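Side-chain contacts in potential RNA-dependent RNA polymerase (Human picobirnavirus, PDB 5I62), which catalyses RNA-templated synthesis of RNA from ribonucleoside triphosphates, and probably serves both transcription and replication of the viral genome: residues 90-95 against 304-309; 216-221 against 279-284; 271-276 against 380-385. All blocks are in the same frame, centred on the assembly; numbering follows the deposited sequence.

Interaction 1 of 3, residues 90-95 against 304-309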
# COMPACT_ATOMS: atom_id res chain seq x y z
N SER A 90 12.37 10.38 -14.31
CA SER A 90 11.31 11.31 -13.95
C SER A 90 10.52 10.83 -12.75
O SER A 90 10.07 11.63 -11.92
CB SER A 90 10.36 11.51 -15.14
OG SER A 90 10.94 12.37 -16.10
N ASP A 91 10.33 9.51 -12.65
CA ASP A 91 9.66 8.94 -11.49
C ASP A 91 10.44 9.23 -10.22
O ASP A 91 9.84 9.46 -9.16
CB ASP A 91 9.49 7.43 -11.67
CG ASP A 91 8.64 7.09 -12.88
OD1 ASP A 91 7.81 7.95 -13.27
OD2 ASP A 91 8.80 5.98 -13.44
N ILE A 92 11.77 9.22 -10.30
CA ILE A 92 12.61 9.57 -9.16
C ILE A 92 12.56 11.06 -8.88
O ILE A 92 12.38 11.48 -7.73
CB ILE A 92 14.06 9.12 -9.38
CG1 ILE A 92 14.14 7.63 -9.69
CG2 ILE A 92 14.93 9.49 -8.16
CD1 ILE A 92 15.57 7.19 -9.95
N ASP A 93 12.77 11.87 -9.93
CA ASP A 93 12.69 13.33 -9.83
C ASP A 93 11.45 13.76 -9.06
O ASP A 93 11.50 14.69 -8.25
CB ASP A 93 12.66 13.96 -11.23
CG ASP A 93 13.98 13.83 -11.99
OD1 ASP A 93 15.02 13.53 -11.36
OD2 ASP A 93 13.97 14.05 -13.23
N SER A 94 10.32 13.10 -9.33
CA SER A 94 9.04 13.47 -8.72
C SER A 94 9.12 13.54 -7.20
O SER A 94 8.55 14.44 -6.58
CB SER A 94 7.96 12.48 -9.16
OG SER A 94 6.67 12.90 -8.72
N TYR A 95 9.84 12.60 -6.58
CA TYR A 95 9.96 12.62 -5.12
C TYR A 95 10.68 13.85 -4.61
O TYR A 95 10.43 14.30 -3.49
CB TYR A 95 10.66 11.35 -4.63
CG TYR A 95 9.76 10.15 -4.65
CD1 TYR A 95 9.55 9.43 -5.81
CD2 TYR A 95 9.06 9.79 -3.51
CE1 TYR A 95 8.71 8.35 -5.83
CE2 TYR A 95 8.21 8.71 -3.52
CZ TYR A 95 8.03 7.99 -4.68
OH TYR A 95 7.18 6.92 -4.68
N ILE A 304 16.40 10.62 3.41
CA ILE A 304 17.45 9.59 3.25
C ILE A 304 17.98 9.61 1.83
O ILE A 304 17.20 9.82 0.88
CB ILE A 304 16.90 8.20 3.63
CG1 ILE A 304 18.03 7.15 3.74
CG2 ILE A 304 15.81 7.75 2.64
CD1 ILE A 304 17.56 5.84 4.34
N PRO A 305 19.30 9.47 1.61
CA PRO A 305 19.81 9.41 0.23
C PRO A 305 19.22 8.20 -0.49
O PRO A 305 18.72 7.26 0.12
CB PRO A 305 21.33 9.27 0.42
CG PRO A 305 21.59 9.86 1.80
CD PRO A 305 20.40 9.45 2.60
N LEU A 306 19.29 8.25 -1.82
CA LEU A 306 18.79 7.18 -2.68
C LEU A 306 19.89 6.62 -3.56
O LEU A 306 20.43 7.35 -4.40
CB LEU A 306 17.65 7.68 -3.57
CG LEU A 306 17.07 6.66 -4.54
CD1 LEU A 306 16.37 5.49 -3.80
CD2 LEU A 306 16.10 7.36 -5.49
N ALA A 307 20.19 5.33 -3.41
CA ALA A 307 21.11 4.62 -4.30
C ALA A 307 20.29 4.06 -5.46
O ALA A 307 19.52 3.11 -5.29
CB ALA A 307 21.85 3.51 -3.55
N TYR A 308 20.43 4.65 -6.64
CA TYR A 308 19.59 4.27 -7.77
C TYR A 308 20.36 3.51 -8.85
O TYR A 308 19.74 3.01 -9.80
CB TYR A 308 18.91 5.51 -8.38
CG TYR A 308 19.88 6.58 -8.84
CD1 TYR A 308 20.35 6.60 -10.15
CD2 TYR A 308 20.30 7.59 -7.98
CE1 TYR A 308 21.22 7.58 -10.58
CE2 TYR A 308 21.17 8.58 -8.39
CZ TYR A 308 21.63 8.57 -9.70
OH TYR A 308 22.51 9.54 -10.13
N ASN A 309 21.68 3.40 -8.72
CA ASN A 309 22.49 2.59 -9.61
C ASN A 309 23.77 2.23 -8.86
O ASN A 309 24.05 2.80 -7.80
CB ASN A 309 22.80 3.32 -10.92
CG ASN A 309 23.36 2.39 -12.01
OD1 ASN A 309 23.41 1.17 -11.85
ND2 ASN A 309 23.76 2.98 -13.13

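Interaction 2 of 3, residues 216-221 against 279-284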
# COMPACT_ATOMS: atom_id res chain seq x y z
N GLN A 216 10.21 0.98 16.09
CA GLN A 216 10.09 1.10 17.54
C GLN A 216 8.89 1.97 17.93
O GLN A 216 8.36 1.83 19.04
CB GLN A 216 11.36 1.67 18.14
CG GLN A 216 12.56 0.73 18.15
CD GLN A 216 13.74 1.37 18.82
OE1 GLN A 216 14.54 2.05 18.18
NE2 GLN A 216 13.83 1.22 20.14
N VAL A 217 8.49 2.90 17.06
CA VAL A 217 7.30 3.72 17.28
C VAL A 217 6.13 3.17 16.48
O VAL A 217 5.03 2.99 17.01
CB VAL A 217 7.56 5.19 16.92
CG1 VAL A 217 6.22 5.92 16.73
CG2 VAL A 217 8.36 5.87 18.01
N TYR A 218 6.34 2.90 15.19
CA TYR A 218 5.19 2.62 14.34
C TYR A 218 4.56 1.27 14.67
O TYR A 218 3.34 1.10 14.52
CB TYR A 218 5.57 2.71 12.88
CG TYR A 218 5.91 4.12 12.48
CD1 TYR A 218 4.94 5.12 12.52
CD2 TYR A 218 7.19 4.47 12.07
CE1 TYR A 218 5.23 6.42 12.16
CE2 TYR A 218 7.50 5.78 11.70
CZ TYR A 218 6.51 6.75 11.75
OH TYR A 218 6.79 8.05 11.39
N GLN A 219 5.36 0.29 15.11
CA GLN A 219 4.81 -1.01 15.49
C GLN A 219 3.80 -0.89 16.63
O GLN A 219 2.64 -1.30 16.46
CB GLN A 219 5.94 -1.99 15.83
CG GLN A 219 6.09 -3.18 14.98
CD GLN A 219 7.35 -3.96 15.38
OE1 GLN A 219 7.69 -4.05 16.56
NE2 GLN A 219 8.03 -4.49 14.38
N PRO A 220 4.17 -0.35 17.80
CA PRO A 220 3.16 -0.19 18.86
C PRO A 220 2.02 0.75 18.46
O PRO A 220 0.89 0.55 18.91
CB PRO A 220 3.96 0.36 20.05
CG PRO A 220 5.19 0.92 19.46
CD PRO A 220 5.50 0.07 18.27
N LEU A 221 2.30 1.77 17.65
CA LEU A 221 1.25 2.67 17.18
C LEU A 221 0.16 1.91 16.43
O LEU A 221 -1.04 2.04 16.72
CB LEU A 221 1.85 3.75 16.28
CG LEU A 221 0.90 4.87 15.84
CD1 LEU A 221 1.69 6.14 15.65
CD2 LEU A 221 0.17 4.55 14.54
N GLU A 279 3.63 16.42 14.75
CA GLU A 279 2.85 16.94 15.87
C GLU A 279 1.89 15.88 16.41
O GLU A 279 1.73 15.75 17.63
CB GLU A 279 2.07 18.19 15.44
CG GLU A 279 1.39 18.85 16.62
CD GLU A 279 0.71 20.17 16.29
OE1 GLU A 279 1.03 20.79 15.25
OE2 GLU A 279 -0.16 20.61 17.08
N LEU A 280 1.23 15.14 15.53
CA LEU A 280 0.34 14.07 15.98
C LEU A 280 1.11 12.99 16.72
O LEU A 280 0.65 12.48 17.76
CB LEU A 280 -0.40 13.47 14.79
CG LEU A 280 -1.29 14.45 14.03
CD1 LEU A 280 -1.85 13.77 12.79
CD2 LEU A 280 -2.40 14.95 14.94
N LEU A 281 2.27 12.59 16.18
CA LEU A 281 3.09 11.59 16.85
C LEU A 281 3.57 12.08 18.21
O LEU A 281 3.60 11.31 19.18
CB LEU A 281 4.29 11.23 15.97
CG LEU A 281 3.89 10.43 14.73
CD1 LEU A 281 5.13 10.19 13.86
CD2 LEU A 281 3.29 9.12 15.19
N ALA A 282 3.94 13.35 18.31
CA ALA A 282 4.39 13.88 19.59
C ALA A 282 3.26 13.85 20.62
O ALA A 282 3.49 13.61 21.81
CB ALA A 282 4.95 15.29 19.43
N ASP A 283 2.02 14.06 20.17
CA ASP A 283 0.87 13.93 21.06
C ASP A 283 0.70 12.49 21.54
O ASP A 283 0.45 12.24 22.72
CB ASP A 283 -0.41 14.40 20.35
CG ASP A 283 -1.60 14.48 21.30
OD1 ASP A 283 -1.63 15.40 22.13
OD2 ASP A 283 -2.49 13.61 21.23
N LEU A 284 0.82 11.53 20.62
CA LEU A 284 0.59 10.13 20.94
C LEU A 284 1.69 9.54 21.82
O LEU A 284 1.44 8.59 22.57
CB LEU A 284 0.48 9.31 19.65
CG LEU A 284 -0.80 9.52 18.82
CD1 LEU A 284 -0.63 8.96 17.40
CD2 LEU A 284 -1.94 8.82 19.49

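Interaction 3 of 3, residues 271-276 against 380-385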
# COMPACT_ATOMS: atom_id res chain seq x y z
N PRO A 271 7.23 19.12 3.50
CA PRO A 271 7.56 19.44 4.90
C PRO A 271 6.41 20.00 5.70
O PRO A 271 6.42 19.90 6.92
CB PRO A 271 8.70 20.46 4.77
CG PRO A 271 9.39 20.08 3.47
CD PRO A 271 8.23 19.71 2.57
N THR A 272 5.41 20.60 5.05
CA THR A 272 4.23 21.03 5.79
C THR A 272 3.45 19.82 6.29
O THR A 272 3.12 19.74 7.48
CB THR A 272 3.37 21.93 4.90
OG1 THR A 272 4.14 23.06 4.49
CG2 THR A 272 2.15 22.42 5.66
N CYS A 273 3.20 18.85 5.41
CA CYS A 273 2.56 17.61 5.82
C CYS A 273 3.38 16.89 6.88
O CYS A 273 2.83 16.36 7.86
CB CYS A 273 2.35 16.68 4.63
SG CYS A 273 1.22 17.32 3.40
N GLN A 274 4.70 16.84 6.70
CA GLN A 274 5.57 16.14 7.64
C GLN A 274 5.45 16.75 9.04
O GLN A 274 5.44 16.02 10.04
CB GLN A 274 7.02 16.19 7.15
CG GLN A 274 7.29 15.45 5.84
CD GLN A 274 8.56 15.96 5.12
OE1 GLN A 274 9.53 16.37 5.77
NE2 GLN A 274 8.55 15.95 3.78
N SER A 275 5.38 18.08 9.13
CA SER A 275 5.33 18.68 10.46
C SER A 275 4.02 18.36 11.16
O SER A 275 3.98 18.34 12.39
CB SER A 275 5.55 20.19 10.38
OG SER A 275 4.47 20.77 9.68
N VAL A 276 2.94 18.12 10.40
CA VAL A 276 1.68 17.71 11.02
C VAL A 276 1.78 16.29 11.55
O VAL A 276 1.34 16.00 12.67
CB VAL A 276 0.51 17.83 10.02
CG1 VAL A 276 -0.78 17.28 10.66
CG2 VAL A 276 0.31 19.27 9.58
N HIS A 380 -2.43 22.55 0.45
CA HIS A 380 -1.26 22.13 1.19
C HIS A 380 -0.16 21.56 0.29
O HIS A 380 0.75 20.90 0.78
CB HIS A 380 -1.67 21.11 2.25
CG HIS A 380 -2.73 21.62 3.17
ND1 HIS A 380 -2.52 22.69 4.01
CD2 HIS A 380 -4.02 21.25 3.34
CE1 HIS A 380 -3.63 22.94 4.69
NE2 HIS A 380 -4.56 22.08 4.30
N GLY A 381 -0.22 21.84 -1.01
CA GLY A 381 0.77 21.34 -1.93
C GLY A 381 0.50 19.94 -2.44
O GLY A 381 1.43 19.28 -2.91
N LEU A 382 -0.74 19.47 -2.35
CA LEU A 382 -1.10 18.13 -2.80
C LEU A 382 -1.78 18.20 -4.16
O LEU A 382 -2.44 19.19 -4.50
CB LEU A 382 -2.00 17.45 -1.77
CG LEU A 382 -1.35 17.45 -0.39
CD1 LEU A 382 -2.36 17.05 0.68
CD2 LEU A 382 -0.11 16.50 -0.40
N ASP A 383 -1.61 17.15 -4.94
CA ASP A 383 -2.10 17.10 -6.31
C ASP A 383 -3.29 16.16 -6.39
O ASP A 383 -3.23 15.04 -5.88
CB ASP A 383 -0.99 16.64 -7.26
CG ASP A 383 -1.29 16.96 -8.71
OD1 ASP A 383 -1.92 18.01 -8.98
OD2 ASP A 383 -0.89 16.17 -9.59
N MET A 384 -4.36 16.63 -7.02
CA MET A 384 -5.59 15.88 -7.21
C MET A 384 -6.19 16.31 -8.55
O MET A 384 -6.15 17.48 -8.91
CB MET A 384 -6.61 16.13 -6.08
CG MET A 384 -6.08 15.99 -4.65
SD MET A 384 -7.29 16.47 -3.39
CE MET A 384 -8.43 15.09 -3.40
N ASN A 385 -6.72 15.35 -9.27
CA ASN A 385 -7.39 15.55 -10.56
C ASN A 385 -8.88 15.41 -10.26
O ASN A 385 -9.35 14.34 -9.86
CB ASN A 385 -6.82 14.52 -11.56
CG ASN A 385 -7.58 14.40 -12.86
OD1 ASN A 385 -8.51 15.13 -13.16
ND2 ASN A 385 -7.17 13.39 -13.64

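Interaction 1 of 3, residues 90-95 against 304-309
Ile92, reaching out from helix 89-97, meets Leu306 and Tyr308 of strand 306-309 with two different branches, and these three residues carry the whole contact. With 55 Å² buried, Ile92 is the largest contributor. Its CG2 methyl points at one leucine methyl, Ile92 CG2 lying 3.6 Å from Leu306 CD2, a normal van der Waals distance. The longer branch goes to the tyrosine, where Ile92 CD1 stops 4.1 Å from Tyr308 CB and approaches the ring itself only obliquely. At chi1 -55° CG1 sits beside the backbone N of Ile92 and CG2 is anti to it; with CD1 extended away from CA, the two methyls are splayed and each finds its own partner.

Leu306 and Tyr308 are two positions apart on one strand, so both project toward the helix, while the intervening Ala307 has its backbone bonded to Ala182 and Leu184 of the parallel strand 176-189. Here a helix packs on a mixed sheet that includes strands 176-189, 199-205, 306-309 and 312-314, consistent with the fingers of a right-hand-shaped polymerase. Leu184 of strand 176-189 and Arg314 of strand 312-314 touch both Ile92 and Tyr308, so the isoleucine settles over more than one strand.

CG of Tyr308 sits between its own N and carbonyl carbon (chi1 58°), and its side chain runs at about a right angle to that of Ile92. Leu306 instead crosses Ile92 at a slant, with Trp204 of strand 199-205 also against it. No hydrogen bond joins the two segments; a polar link close by is the salt bridge from Asp93 OD1, on the residue after Ile92, to Arg314 NH1.

Interaction 2 of 3, residues 216-221 against 279-284
Leu221 and Leu281 form the tightest point where helix 208-228 packs against helix 271-284, the helix that follows strand 257-261 of the polymerase palm. The short helical segments cross at 71°, and their axes come no closer than 12.2 Å. That is a wide spacing for two helices, and only the ends of long side chains bridge it. Each helix offers residues three apart on one face: Tyr218 and Leu221 from one, Leu281 and Leu284 from the other.

The methyl Leu221 CD1 is shared by both partners. It lies 3.4 Å from Leu281 CD2, closer than carbon atoms usually pack, and 4.0 Å from Leu284 CD1, with the leucine side chains crossing at about right angles. The chi2 of Leu221, 149°, is away from the usual staggered values; whether this and the short contact mean real strain is doubtful. Leu281 divides its two methyls: CD2 goes to Leu221, whereas CD1 turns to the phenol end of Tyr218, 4.1 Å from Tyr218 CE1.

Further out, helix 288-296 and a loop close in around this layer. Trp293 meets the Tyr218 ring edge-to-face and also touches Leu281; Leu124 lies against Leu221, and Trp118 against Leu284. Helix 208-228 is kinked here: the N of Val217 and that of Pro220, which has no N-H to give, lack bonds to the turn before.

The phenol oxygen is held by hydrogen bonds with Asp330 OD1 and Lys301 NZ, while the methyl Leu281 CD1 rests 3.7 Å from Tyr218 OH.

Interaction 3 of 3, residues 271-276 against 380-385
Between His380, whose carbonyl approaches Cys273 of helix 271-284 loosely, and Leu382, which touches it, the backbone turns through Gly381 with a positive phi of 85°, a left-handed conformation that glycine adopts readily. The turn presents the carbonyl of His380 and the side chain of Leu382 to the same sulfur. Cys273 SG, set beside its own backbone N (chi1 -64°), lies 4.1 Å from the methyl Leu382 CD2. Cys273 SG is 4.5 Å from His380 O, without a hydrogen bond. Thr272 also points toward the loop, but its side chain stops short of contact.

That carbonyl of His380 instead accepts a hydrogen bond from Asn270 ND2, while Asn270 OD1 accepts from Cys273 N, so one amide ties the start of the helix to the turn. The segments belong to the polymerase palm: helix 271-284 follows strand 257-261, and the turn leads on to strand 390-392, the antiparallel neighbour of strand 257-261 at the sheet's edge. Helix 327-345 lines the contact too, with Leu338 touching both His380 and Leu382.

The imidazole stacks on Phe106, and both its nitrogens are bonded, NE2 with Glu341 OE1 and ND1 with Val104 O, a pairing that would favour a protonated ring. On the helix, Ser275 OG donates to Thr272 O at 2.8 Å, meeting the C=O at 127°.

All three contacts are buried, and none has a hydrogen bond between its own two segments. Every touching residue of interactions 2 and 3 is buried, whereas Tyr308 of interaction 1 is partly exposed. Interaction 1 sets a helix on a mixed sheet, interaction 2 two helices on each other, and interaction 3 a helix start on a loop turn. Interactions 2 and 3 use opposite ends of helix 271-284. Branched aliphatic methyls dominate interactions 1 and 2, whereas in interaction 3 a cysteine sulfur meets a leucine methyl, with the polar groups of His380 close by. Along the chain, interaction 2 is nested within the loop closed by interaction 1, while interaction 3 crosses both.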